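Long-range contacts in L-asparagine oxygenase (Streptomyces coelicolor, PDB 2OG5), which hydroxylates L-asparagine at C3 to (2S,3S)-3-hydroxyasparagine, using iron(II), 2-oxoglutarate and O2, for incorporation into the calcium-dependent antibiotic: residues V38-S43 with R103-D108; P114-N119 with D157-P162; R213-L218 with A285-T290; A229-T234 with P271-A276. All coordinates share one frame; numbering follows the deposited sequence.

Contact 1. Residues V38-S43 with R103-D108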
loop_
_atom_site.group_PDB
_atom_site.type_symbol
_atom_site.label_atom_id
_atom_site.label_comp_id
_atom_site.label_asym_id
_atom_site.label_seq_id
_atom_site.Cartn_x
_atom_site.Cartn_y
_atom_site.Cartn_z
ATOM N N VAL A 38 -9.215 14.234 0.905
ATOM C CA VAL A 38 -8.737 15.559 0.535
ATOM C C VAL A 38 -8.740 15.725 -0.972
ATOM O O VAL A 38 -8.061 14.994 -1.678
ATOM C CB VAL A 38 -7.303 15.791 1.054
ATOM C CG1 VAL A 38 -6.812 17.183 0.661
ATOM C CG2 VAL A 38 -7.252 15.591 2.566
ATOM N N THR A 39 -9.502 16.695 -1.468
ATOM C CA THR A 39 -9.463 17.036 -2.881
ATOM C C THR A 39 -8.589 18.274 -3.024
ATOM O O THR A 39 -8.836 19.293 -2.373
ATOM C CB THR A 39 -10.875 17.288 -3.457
ATOM O OG1 THR A 39 -11.647 16.083 -3.383
ATOM C CG2 THR A 39 -10.796 17.726 -4.916
ATOM N N LEU A 40 -7.553 18.177 -3.849
ATOM C CA LEU A 40 -6.689 19.318 -4.112
ATOM C C LEU A 40 -7.504 20.416 -4.793
ATOM O O LEU A 40 -8.296 20.131 -5.693
ATOM C CB LEU A 40 -5.515 18.922 -5.016
ATOM C CG LEU A 40 -4.300 18.263 -4.353
ATOM C CD1 LEU A 40 -4.653 16.940 -3.673
ATOM C CD2 LEU A 40 -3.188 18.067 -5.384
ATOM N N ASP A 41 -7.321 21.664 -4.367
ATOM C CA ASP A 41 -7.927 22.765 -5.103
ATOM C C ASP A 41 -7.090 23.009 -6.357
ATOM O O ASP A 41 -6.006 22.443 -6.499
ATOM C CB ASP A 41 -8.126 24.014 -4.225
ATOM C CG ASP A 41 -6.836 24.670 -3.794
ATOM O OD1 ASP A 41 -5.757 24.347 -4.324
ATOM O OD2 ASP A 41 -6.920 25.557 -2.915
ATOM N N GLN A 42 -7.606 23.809 -7.280
ATOM C CA GLN A 42 -6.982 23.956 -8.594
ATOM C C GLN A 42 -5.551 24.476 -8.482
ATOM O O GLN A 42 -4.655 23.997 -9.175
ATOM C CB GLN A 42 -7.818 24.890 -9.478
ATOM C CG GLN A 42 -7.255 25.142 -10.881
ATOM C CD GLN A 42 -7.235 23.906 -11.772
ATOM O OE1 GLN A 42 -7.856 22.883 -11.466
ATOM N NE2 GLN A 42 -6.518 23.999 -12.893
ATOM N N SER A 43 -5.352 25.455 -7.608
ATOM C CA SER A 43 -4.042 26.066 -7.401
ATOM C C SER A 43 -3.013 25.027 -6.958
ATOM O O SER A 43 -1.932 24.918 -7.539
ATOM C CB SER A 43 -4.151 27.175 -6.353
ATOM O OG SER A 43 -2.875 27.647 -5.963
ATOM N N ARG A 103 -7.303 13.379 -3.821
ATOM C CA ARG A 103 -7.892 13.392 -5.164
ATOM C C ARG A 103 -7.373 14.601 -5.911
ATOM O O ARG A 103 -7.253 15.670 -5.334
ATOM C CB ARG A 103 -9.414 13.478 -5.070
ATOM C CG ARG A 103 -10.033 12.414 -4.202
ATOM C CD ARG A 103 -11.540 12.558 -4.144
ATOM N NE ARG A 103 -12.124 11.609 -3.196
ATOM C CZ ARG A 103 -12.976 10.635 -3.514
ATOM N NH1 ARG A 103 -13.376 10.440 -4.769
ATOM N NH2 ARG A 103 -13.441 9.839 -2.557
ATOM N N GLY A 104 -7.073 14.434 -7.191
ATOM C CA GLY A 104 -6.654 15.552 -8.036
ATOM C C GLY A 104 -5.157 15.629 -8.259
ATOM O O GLY A 104 -4.647 16.671 -8.679
ATOM N N LEU A 105 -4.450 14.532 -7.996
ATOM C CA LEU A 105 -3.015 14.465 -8.242
ATOM C C LEU A 105 -2.751 14.308 -9.735
ATOM O O LEU A 105 -3.605 13.796 -10.468
ATOM C CB LEU A 105 -2.382 13.318 -7.449
ATOM C CG LEU A 105 -2.310 13.601 -5.946
ATOM C CD1 LEU A 105 -2.112 12.324 -5.182
ATOM C CD2 LEU A 105 -1.208 14.618 -5.623
ATOM N N PRO A 106 -1.570 14.754 -10.194
ATOM C CA PRO A 106 -1.323 14.734 -11.631
ATOM C C PRO A 106 -1.017 13.336 -12.135
ATOM O O PRO A 106 -0.199 12.630 -11.545
ATOM C CB PRO A 106 -0.106 15.650 -11.793
ATOM C CG PRO A 106 0.606 15.564 -10.493
ATOM C CD PRO A 106 -0.430 15.305 -9.439
ATOM N N VAL A 107 -1.717 12.940 -13.192
ATOM C CA VAL A 107 -1.410 11.724 -13.931
ATOM C C VAL A 107 -1.550 12.049 -15.416
ATOM O O VAL A 107 -2.381 12.881 -15.809
ATOM C CB VAL A 107 -2.331 10.533 -13.549
ATOM C CG1 VAL A 107 -2.026 10.050 -12.139
ATOM C CG2 VAL A 107 -3.796 10.915 -13.693
ATOM N N ASP A 108 -0.722 11.408 -16.232
ATOM C CA ASP A 108 -0.608 11.755 -17.649
ATOM C C ASP A 108 -1.634 10.988 -18.500
ATOM O O ASP A 108 -1.262 10.186 -19.355
ATOM C CB ASP A 108 0.829 11.469 -18.117
ATOM C CG ASP A 108 1.136 12.046 -19.495
ATOM O OD1 ASP A 108 0.342 12.864 -20.027
ATOM O OD2 ASP A 108 2.198 11.678 -20.042
#
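The flat guanidinium of R103 projects beyond the side chain of T39, leaving the aliphatic arm to make the contact: OG1 of T39 touches CD of R103 at 3.6 Å. The nitrogens at the rim of that planar group go elsewhere, NE in a salt bridge to D37 and NH1 in another to E300. The setting is a parallel beta bridge that lays strand 37-39 alongside strand 99-103 in the larger sheet of the jelly-roll fold, and T39 and R103, its paired residues, put their side chains on the same face. As the parallel pattern requires, R103 bonds to both neighbours of T39, its N giving to V38 O at 2.8 Å and its O accepting from L40 N at 2.9 Å. In R103, CG stands opposite the carbonyl carbon (chi1 -54°) and the chain runs straight on to NE, which carries the charge clear of the bridge towards its two acids.

Past the bridge the chains part. D41 caps helix 42-58 through D44 N, and G104 adopts a positive phi of 101°. L40 points inward across this divergence, backed by L83 of helix 81-92. Its two methyls divide the work: CD2 meets CD2 of L105 at 4.0 Å, while CD1 bends back to 3.3 Å from R103 O, the very oxygen that the backbone N of L40 holds.

Contact 2. Residues P114-N119 with D157-P162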
loop_
_atom_site.group_PDB
_atom_site.type_symbol
_atom_site.label_atom_id
_atom_site.label_comp_id
_atom_site.label_asym_id
_atom_site.label_seq_id
_atom_site.Cartn_x
_atom_site.Cartn_y
_atom_site.Cartn_z
ATOM N N PRO A 114 -1.357 1.741 -23.209
ATOM C CA PRO A 114 -2.261 0.677 -22.777
ATOM C C PRO A 114 -1.782 0.035 -21.474
ATOM O O PRO A 114 -0.578 -0.007 -21.195
ATOM C CB PRO A 114 -2.214 -0.327 -23.931
ATOM C CG PRO A 114 -1.723 0.443 -25.100
ATOM C CD PRO A 114 -0.813 1.493 -24.554
ATOM N N THR A 115 -2.719 -0.447 -20.670
ATOM C CA THR A 115 -2.375 -1.039 -19.396
ATOM C C THR A 115 -1.467 -2.252 -19.625
ATOM O O THR A 115 -1.807 -3.120 -20.435
ATOM C CB THR A 115 -3.651 -1.474 -18.664
ATOM O OG1 THR A 115 -4.519 -0.340 -18.514
ATOM C CG2 THR A 115 -3.332 -2.063 -17.304
ATOM N N PRO A 116 -0.312 -2.313 -18.930
ATOM C CA PRO A 116 0.568 -3.483 -19.062
ATOM C C PRO A 116 -0.137 -4.785 -18.692
ATOM O O PRO A 116 -1.059 -4.780 -17.877
ATOM C CB PRO A 116 1.702 -3.191 -18.068
ATOM C CG PRO A 116 1.660 -1.752 -17.827
ATOM C CD PRO A 116 0.250 -1.307 -18.011
ATOM N N ARG A 117 0.313 -5.885 -19.290
ATOM C CA ARG A 117 -0.359 -7.168 -19.179
ATOM C C ARG A 117 0.609 -8.313 -18.836
ATOM O O ARG A 117 0.313 -9.477 -19.093
ATOM C CB ARG A 117 -1.066 -7.451 -20.501
ATOM C CG ARG A 117 -2.168 -8.459 -20.409
ATOM C CD ARG A 117 -2.902 -8.591 -21.721
ATOM N NE ARG A 117 -3.367 -7.295 -22.207
ATOM C CZ ARG A 117 -3.690 -7.032 -23.471
ATOM N NH1 ARG A 117 -3.635 -7.974 -24.409
ATOM N NH2 ARG A 117 -4.089 -5.813 -23.797
ATOM N N VAL A 118 1.748 -7.977 -18.244
ATOM C CA VAL A 118 2.746 -8.964 -17.836
ATOM C C VAL A 118 2.843 -8.974 -16.328
ATOM O O VAL A 118 2.605 -7.950 -15.681
ATOM C CB VAL A 118 4.123 -8.672 -18.462
ATOM C CG1 VAL A 118 4.028 -8.774 -19.974
ATOM C CG2 VAL A 118 4.640 -7.305 -18.044
ATOM N N ASN A 119 3.160 -10.130 -15.758
ATOM C CA ASN A 119 3.371 -10.221 -14.318
ATOM C C ASN A 119 4.710 -9.594 -13.955
ATOM O O ASN A 119 5.661 -9.648 -14.733
ATOM C CB ASN A 119 3.302 -11.678 -13.838
ATOM C CG ASN A 119 3.154 -11.796 -12.323
ATOM O OD1 ASN A 119 3.641 -12.739 -11.709
ATOM N ND2 ASN A 119 2.503 -10.820 -11.715
ATOM N N ASP A 157 3.548 -1.947 -10.559
ATOM C CA ASP A 157 2.254 -1.898 -11.224
ATOM C C ASP A 157 1.283 -2.887 -10.612
ATOM O O ASP A 157 1.653 -4.019 -10.253
ATOM C CB ASP A 157 2.392 -2.202 -12.719
ATOM C CG ASP A 157 3.143 -1.125 -13.472
ATOM O OD1 ASP A 157 2.909 0.066 -13.213
ATOM O OD2 ASP A 157 3.961 -1.460 -14.357
ATOM N N VAL A 158 0.035 -2.449 -10.475
ATOM C CA VAL A 158 -1.059 -3.330 -10.081
ATOM C C VAL A 158 -1.989 -3.417 -11.296
ATOM O O VAL A 158 -2.752 -2.480 -11.575
ATOM C CB VAL A 158 -1.775 -2.801 -8.838
ATOM C CG1 VAL A 158 -2.853 -3.779 -8.378
ATOM C CG2 VAL A 158 -0.764 -2.550 -7.707
ATOM N N VAL A 159 -1.878 -4.521 -12.047
ATOM C CA VAL A 159 -2.573 -4.713 -13.325
ATOM C C VAL A 159 -2.919 -6.185 -13.484
ATOM O O VAL A 159 -2.141 -7.049 -13.073
ATOM C CB VAL A 159 -1.710 -4.259 -14.530
ATOM C CG1 VAL A 159 -1.436 -2.760 -14.464
ATOM C CG2 VAL A 159 -0.384 -5.031 -14.589
ATOM N N PRO A 160 -4.088 -6.486 -14.066
ATOM C CA PRO A 160 -4.457 -7.895 -14.208
ATOM C C PRO A 160 -3.701 -8.584 -15.335
ATOM O O PRO A 160 -3.532 -8.001 -16.399
ATOM C CB PRO A 160 -5.952 -7.822 -14.524
ATOM C CG PRO A 160 -6.115 -6.519 -15.239
ATOM C CD PRO A 160 -5.133 -5.581 -14.586
ATOM N N VAL A 161 -3.278 -9.830 -15.103
ATOM C CA VAL A 161 -2.492 -10.587 -16.074
ATOM C C VAL A 161 -3.221 -11.879 -16.453
ATOM O O VAL A 161 -3.638 -12.623 -15.560
ATOM C CB VAL A 161 -1.126 -10.957 -15.481
ATOM C CG1 VAL A 161 -0.304 -11.766 -16.467
ATOM C CG2 VAL A 161 -0.362 -9.692 -15.059
ATOM N N PRO A 162 -3.376 -12.150 -17.766
ATOM C CA PRO A 162 -4.016 -13.399 -18.189
ATOM C C PRO A 162 -3.372 -14.634 -17.579
ATOM O O PRO A 162 -2.151 -14.767 -17.589
ATOM C CB PRO A 162 -3.839 -13.386 -19.709
ATOM C CG PRO A 162 -3.737 -11.958 -20.058
ATOM C CD PRO A 162 -3.012 -11.316 -18.922
HETATM O O HOH W 1 -3.630 -5.675 -17.645
#
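Apolar contact dominates the meeting between P114-N119 and D157-P162, and V159 and V161 carry most of it on the 157-162 side. CG1 of V159 presses on CG2 of T115 at 3.5 Å, tighter than ordinary van der Waals contact, as the two side chains pass in opposite directions. The P116 ring crosses V159 at about a right angle, and CG2 of V159 rests on P116 O. V161 forks between two carbonyls: with CG1 anti to its backbone N (chi1 179°), that branch lies 3.5 Å from R117 O, while CG2 sits equally far from V118 O. R117 crosses the P162 ring, CG of R117 lying 3.3 Å from CD of P162.

Polar linkage is indirect. No hydrogen bond runs straight across; instead one water donates to P116 O at 2.7 Å and to P160 O at 2.6 Å. The polar ends of T115 and D157 are satisfied elsewhere in the fold, OG1 of T115 by D324 O and OD2 of D157 by S121 OG.

P160 lies close to R325, which binds 2-oxoglutarate. In the jelly-roll, the loop following strand 99-103 is thus laid across the end of strand 156-158, both against strand 326-333, whose W326 touches T115, P116 and V159.

Contact 3. Residues R213-L218 with A285-T290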
loop_
_atom_site.group_PDB
_atom_site.type_symbol
_atom_site.label_atom_id
_atom_site.label_comp_id
_atom_site.label_asym_id
_atom_site.label_seq_id
_atom_site.Cartn_x
_atom_site.Cartn_y
_atom_site.Cartn_z
ATOM N N ARG A 213 -9.228 -0.366 14.491
ATOM C CA ARG A 213 -9.923 0.612 15.355
ATOM C C ARG A 213 -11.452 0.536 15.265
ATOM O O ARG A 213 -12.147 0.815 16.249
ATOM C CB ARG A 213 -9.475 2.044 15.046
ATOM C CG ARG A 213 -8.021 2.299 15.394
ATOM C CD ARG A 213 -7.525 3.672 14.970
ATOM N NE ARG A 213 -6.143 3.807 15.418
ATOM C CZ ARG A 213 -5.157 4.392 14.735
ATOM N NH1 ARG A 213 -5.363 4.946 13.559
ATOM N NH2 ARG A 213 -3.941 4.420 15.251
ATOM N N ARG A 214 -11.970 0.189 14.086
ATOM C CA ARG A 214 -13.410 0.011 13.903
ATOM C C ARG A 214 -13.890 -1.299 14.484
ATOM O O ARG A 214 -15.029 -1.378 14.925
ATOM C CB ARG A 214 -13.822 0.041 12.428
ATOM C CG ARG A 214 -13.578 1.341 11.688
ATOM C CD ARG A 214 -14.440 2.465 12.224
ATOM N NE ARG A 214 -14.517 3.600 11.304
ATOM C CZ ARG A 214 -15.115 4.754 11.591
ATOM N NH1 ARG A 214 -15.713 4.930 12.764
ATOM N NH2 ARG A 214 -15.134 5.732 10.697
ATOM N N VAL A 215 -13.058 -2.338 14.464
ATOM C CA VAL A 215 -13.537 -3.663 14.851
ATOM C C VAL A 215 -13.255 -4.058 16.294
ATOM O O VAL A 215 -14.067 -4.772 16.881
ATOM C CB VAL A 215 -13.057 -4.793 13.903
ATOM C CG1 VAL A 215 -13.304 -4.405 12.443
ATOM C CG2 VAL A 215 -11.629 -5.134 14.119
ATOM N N LEU A 216 -12.141 -3.608 16.873
ATOM C CA LEU A 216 -11.762 -4.056 18.224
ATOM C C LEU A 216 -12.906 -3.957 19.250
ATOM O O LEU A 216 -13.147 -4.922 19.968
ATOM C CB LEU A 216 -10.502 -3.337 18.732
ATOM C CG LEU A 216 -9.971 -3.823 20.090
ATOM C CD1 LEU A 216 -9.539 -5.278 20.024
ATOM C CD2 LEU A 216 -8.813 -2.959 20.565
ATOM N N PRO A 217 -13.621 -2.815 19.306
ATOM C CA PRO A 217 -14.721 -2.710 20.287
ATOM C C PRO A 217 -15.907 -3.646 20.037
ATOM O O PRO A 217 -16.741 -3.812 20.928
ATOM C CB PRO A 217 -15.186 -1.251 20.155
ATOM C CG PRO A 217 -14.117 -0.549 19.401
ATOM C CD PRO A 217 -13.462 -1.569 18.534
ATOM N N LEU A 218 -15.989 -4.240 18.847
ATOM C CA LEU A 218 -17.105 -5.125 18.487
ATOM C C LEU A 218 -16.805 -6.615 18.699
ATOM O O LEU A 218 -17.723 -7.445 18.690
ATOM C CB LEU A 218 -17.483 -4.908 17.021
ATOM C CG LEU A 218 -17.690 -3.464 16.557
ATOM C CD1 LEU A 218 -17.970 -3.424 15.061
ATOM C CD2 LEU A 218 -18.814 -2.801 17.345
ATOM N N ALA A 285 -15.166 -11.589 9.691
ATOM C CA ALA A 285 -16.552 -11.129 9.644
ATOM C C ALA A 285 -16.681 -9.636 9.921
ATOM O O ALA A 285 -17.409 -8.940 9.215
ATOM C CB ALA A 285 -17.412 -11.921 10.629
ATOM N N HIS A 286 -15.978 -9.149 10.941
ATOM C CA HIS A 286 -16.055 -7.733 11.315
ATOM C C HIS A 286 -15.291 -6.821 10.345
ATOM O O HIS A 286 -15.718 -5.687 10.104
ATOM C CB HIS A 286 -15.582 -7.518 12.756
ATOM C CG HIS A 286 -16.566 -7.986 13.782
ATOM N ND1 HIS A 286 -16.551 -9.263 14.301
ATOM C CD2 HIS A 286 -17.613 -7.356 14.367
ATOM C CE1 HIS A 286 -17.543 -9.398 15.164
ATOM N NE2 HIS A 286 -18.207 -8.259 15.218
ATOM N N PHE A 287 -14.190 -7.312 9.785
ATOM C CA PHE A 287 -13.503 -6.594 8.699
ATOM C C PHE A 287 -14.469 -6.413 7.537
ATOM O O PHE A 287 -14.592 -5.325 6.965
ATOM C CB PHE A 287 -12.288 -7.360 8.146
ATOM C CG PHE A 287 -11.043 -7.321 9.000
ATOM C CD1 PHE A 287 -10.764 -6.275 9.869
ATOM C CD2 PHE A 287 -10.102 -8.330 8.855
ATOM C CE1 PHE A 287 -9.568 -6.267 10.611
ATOM C CE2 PHE A 287 -8.918 -8.318 9.587
ATOM C CZ PHE A 287 -8.666 -7.296 10.466
ATOM N N ASP A 288 -15.171 -7.485 7.187
ATOM C CA ASP A 288 -16.095 -7.409 6.084
ATOM C C ASP A 288 -17.193 -6.380 6.360
ATOM O O ASP A 288 -17.579 -5.644 5.459
ATOM C CB ASP A 288 -16.717 -8.773 5.812
ATOM C CG ASP A 288 -17.537 -8.783 4.556
ATOM O OD1 ASP A 288 -16.928 -8.761 3.469
ATOM O OD2 ASP A 288 -18.779 -8.806 4.665
ATOM N N ALA A 289 -17.688 -6.335 7.601
ATOM C CA ALA A 289 -18.812 -5.461 7.949
ATOM C C ALA A 289 -18.439 -3.978 7.994
ATOM O O ALA A 289 -19.273 -3.113 7.686
ATOM C CB ALA A 289 -19.413 -5.883 9.289
ATOM N N THR A 290 -17.196 -3.681 8.350
ATOM C CA THR A 290 -16.783 -2.303 8.607
ATOM C C THR A 290 -15.856 -1.737 7.529
ATOM O O THR A 290 -15.442 -0.583 7.625
ATOM C CB THR A 290 -16.063 -2.198 9.942
ATOM O OG1 THR A 290 -14.857 -2.970 9.907
ATOM C CG2 THR A 290 -16.967 -2.699 11.082
#
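V215 lodges its CG1 methyl against the last turn of helix 274-290, 3.3 Å from T290 OG1 and 3.6 Å from H286 O, with CD1 of the F287 ring 4.1 Å away. The hydroxyl under this methyl is already engaged. T290 holds OG1 between its own backbone N and carbonyl carbon (chi1 63°), from where it donates back to H286 O at 2.9 Å. The backbone N of T290 reaches the same oxygen from the opposite face of its plane.

L218 leans on the H286 imidazole, its CB 3.6 Å from CD2, while its CD1 and the CG2 of T290 meet tip to tip at 4.2 Å. R214 adds its CB against CB of T290; a bend at chi2 then takes the guanidinium off to a salt bridge with D97.

The contact joins helix 212-215 to the C-terminal end of helix 274-290 in this jelly-roll oxygenase; F287, packed on L262 of strand 260-262, lies on the side towards metal-binding H179. On the 285-290 side the polar groups turn back into their own helix, T290 OG1 to H286 O and H286 ND1 to E282 O, so with no hydrogen bond across, the join rests on van der Waals contact.

Contact 4. Residues A229-T234 with P271-A276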
loop_
_atom_site.group_PDB
_atom_site.type_symbol
_atom_site.label_atom_id
_atom_site.label_comp_id
_atom_site.label_asym_id
_atom_site.label_seq_id
_atom_site.Cartn_x
_atom_site.Cartn_y
_atom_site.Cartn_z
ATOM N N ALA A 229 -2.831 -13.816 21.910
ATOM C CA ALA A 229 -2.038 -15.001 22.243
ATOM C C ALA A 229 -1.138 -15.389 21.068
ATOM O O ALA A 229 -1.505 -15.173 19.906
ATOM C CB ALA A 229 -2.954 -16.162 22.621
ATOM N N PRO A 230 0.038 -15.973 21.354
ATOM C CA PRO A 230 0.959 -16.379 20.295
ATOM C C PRO A 230 0.529 -17.673 19.608
ATOM O O PRO A 230 1.208 -18.698 19.716
ATOM C CB PRO A 230 2.283 -16.558 21.048
ATOM C CG PRO A 230 1.865 -17.002 22.389
ATOM C CD PRO A 230 0.590 -16.263 22.691
ATOM N N GLU A 231 -0.598 -17.621 18.902
ATOM C CA GLU A 231 -1.220 -18.826 18.372
ATOM C C GLU A 231 -1.534 -18.710 16.881
ATOM O O GLU A 231 -2.462 -19.352 16.381
ATOM C CB GLU A 231 -2.466 -19.142 19.198
ATOM C CG GLU A 231 -2.112 -19.399 20.662
ATOM C CD GLU A 231 -3.295 -19.732 21.536
ATOM O OE1 GLU A 231 -4.427 -19.826 21.027
ATOM O OE2 GLU A 231 -3.074 -19.910 22.752
ATOM N N PHE A 232 -0.726 -17.913 16.181
ATOM C CA PHE A 232 -0.905 -17.675 14.750
ATOM C C PHE A 232 0.435 -17.737 14.028
ATOM O O PHE A 232 1.408 -17.105 14.442
ATOM C CB PHE A 232 -1.556 -16.314 14.522
ATOM C CG PHE A 232 -2.805 -16.098 15.326
ATOM C CD1 PHE A 232 -4.048 -16.440 14.816
ATOM C CD2 PHE A 232 -2.730 -15.575 16.612
ATOM C CE1 PHE A 232 -5.204 -16.236 15.559
ATOM C CE2 PHE A 232 -3.868 -15.380 17.364
ATOM C CZ PHE A 232 -5.115 -15.711 16.840
ATOM N N ARG A 233 0.475 -18.478 12.928
ATOM C CA ARG A 233 1.695 -18.661 12.152
ATOM C C ARG A 233 1.516 -18.053 10.760
ATOM O O ARG A 233 0.643 -18.472 10.013
ATOM C CB ARG A 233 1.980 -20.152 12.023
ATOM C CG ARG A 233 3.290 -20.497 11.333
ATOM C CD ARG A 233 3.474 -22.010 11.274
ATOM N NE ARG A 233 3.537 -22.619 12.609
ATOM C CZ ARG A 233 4.647 -22.810 13.324
ATOM N NH1 ARG A 233 5.843 -22.435 12.866
ATOM N NH2 ARG A 233 4.565 -23.378 14.526
ATOM N N THR A 234 2.348 -17.068 10.423
ATOM C CA THR A 234 2.328 -16.450 9.092
ATOM C C THR A 234 3.681 -16.677 8.424
ATOM O O THR A 234 4.608 -15.899 8.594
ATOM C CB THR A 234 2.012 -14.946 9.190
ATOM O OG1 THR A 234 0.830 -14.758 9.976
ATOM C CG2 THR A 234 1.779 -14.332 7.798
ATOM N N PRO A 271 -4.015 -20.555 11.977
ATOM C CA PRO A 271 -4.240 -20.680 13.413
ATOM C C PRO A 271 -3.616 -21.967 13.937
ATOM O O PRO A 271 -3.702 -23.000 13.267
ATOM C CB PRO A 271 -5.765 -20.746 13.520
ATOM C CG PRO A 271 -6.201 -21.345 12.239
ATOM C CD PRO A 271 -5.235 -20.851 11.201
ATOM N N VAL A 272 -3.017 -21.901 15.122
ATOM C CA VAL A 272 -2.343 -23.048 15.749
ATOM C C VAL A 272 -3.247 -23.740 16.775
ATOM O O VAL A 272 -2.961 -24.863 17.197
ATOM C CB VAL A 272 -1.011 -22.601 16.416
ATOM C CG1 VAL A 272 -0.448 -23.676 17.342
ATOM C CG2 VAL A 272 0.000 -22.229 15.348
ATOM N N THR A 273 -4.336 -23.075 17.166
ATOM C CA THR A 273 -5.322 -23.629 18.103
ATOM C C THR A 273 -6.736 -23.412 17.566
ATOM O O THR A 273 -6.935 -22.628 16.636
ATOM C CB THR A 273 -5.224 -22.941 19.471
ATOM O OG1 THR A 273 -5.565 -21.553 19.335
ATOM C CG2 THR A 273 -3.819 -23.060 20.033
ATOM N N GLU A 274 -7.721 -24.086 18.159
ATOM C CA GLU A 274 -9.110 -23.921 17.731
ATOM C C GLU A 274 -9.650 -22.529 18.059
ATOM O O GLU A 274 -10.383 -21.955 17.257
ATOM C CB GLU A 274 -10.027 -24.996 18.336
ATOM C CG GLU A 274 -11.505 -24.879 17.909
ATOM C CD GLU A 274 -11.692 -24.734 16.398
ATOM O OE1 GLU A 274 -11.099 -25.535 15.641
ATOM O OE2 GLU A 274 -12.431 -23.819 15.962
ATOM N N ARG A 275 -9.303 -21.990 19.228
ATOM C CA ARG A 275 -9.765 -20.654 19.594
ATOM C C ARG A 275 -9.194 -19.614 18.621
ATOM O O ARG A 275 -9.881 -18.658 18.266
ATOM C CB ARG A 275 -9.434 -20.306 21.054
ATOM C CG ARG A 275 -7.968 -20.056 21.389
ATOM C CD ARG A 275 -7.870 -19.298 22.705
ATOM N NE ARG A 275 -6.499 -19.091 23.155
ATOM C CZ ARG A 275 -6.163 -18.332 24.199
ATOM N NH1 ARG A 275 -7.090 -17.702 24.914
ATOM N NH2 ARG A 275 -4.892 -18.209 24.540
ATOM N N ALA A 276 -7.957 -19.829 18.176
ATOM C CA ALA A 276 -7.327 -18.968 17.170
ATOM C C ALA A 276 -8.094 -19.019 15.849
ATOM O O ALA A 276 -8.327 -17.986 15.222
ATOM C CB ALA A 276 -5.881 -19.371 16.950
#
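F232 and P271 form an antiparallel, non-hydrogen-bonded pair, CA to CA 4.7 Å, and next to it V272 N donates to E231 O at 2.9 Å. E231 then carries the side-chain contact, its extended chain placing the carboxylate where three donors reach it. OE1 accepts from T273 OG1 at 2.7 Å and, from the opposite face of its plane, from R275 NE at 3.1 Å. OE2 takes R275 NH2, also at 3.1 Å, so the arginine grips side-on with one nitrogen for each oxygen, although the carboxylate and guanidinium planes are turned 49° apart. R275 can double back in this way because its CG lies between the backbone N and the carbonyl carbon (chi1 71°) before the chain runs out straight to NE.

The architecture is a two-stranded antiparallel ribbon, 232-233 with 270-271, that leads directly into helix 274-290. T273 is the N-cap: its OG1 accepts from A276 N at 3.2 Å while giving its own hydrogen to E231, so E231 fixes the hydroxyl that caps the helix. The helix start and R275 would both be expected to favour the ionised carboxylate. A276 turns its CB to the F232 ring, meeting CE1 at 3.5 Å, and L280 adds to the same patch from a turn further on. Ahead of the strand, CB of A229 touches R275 NH2 at 3.4 Å.

The four contacts fall into two pairs. Contacts 1 and 2, with centres 25 Å apart, both reach the larger sheet, one where strand 99-103 ends and the other at strand 156-158. Contacts 3 and 4 share helix 274-290, contact 4 at its start and contact 3 at its end, with centres 19 Å apart. Contacts 1 and 4 lie on opposite sides of the chain's centre, 44 Å between their own centres. Contacts 2 and 3 come nearest to catalysis: the P160 side chain is about 5 Å from that of R325, which binds 2-oxoglutarate, and the F287 side chain about 8 Å from that of H179, an iron ligand that here holds sodium together with E181 and H311.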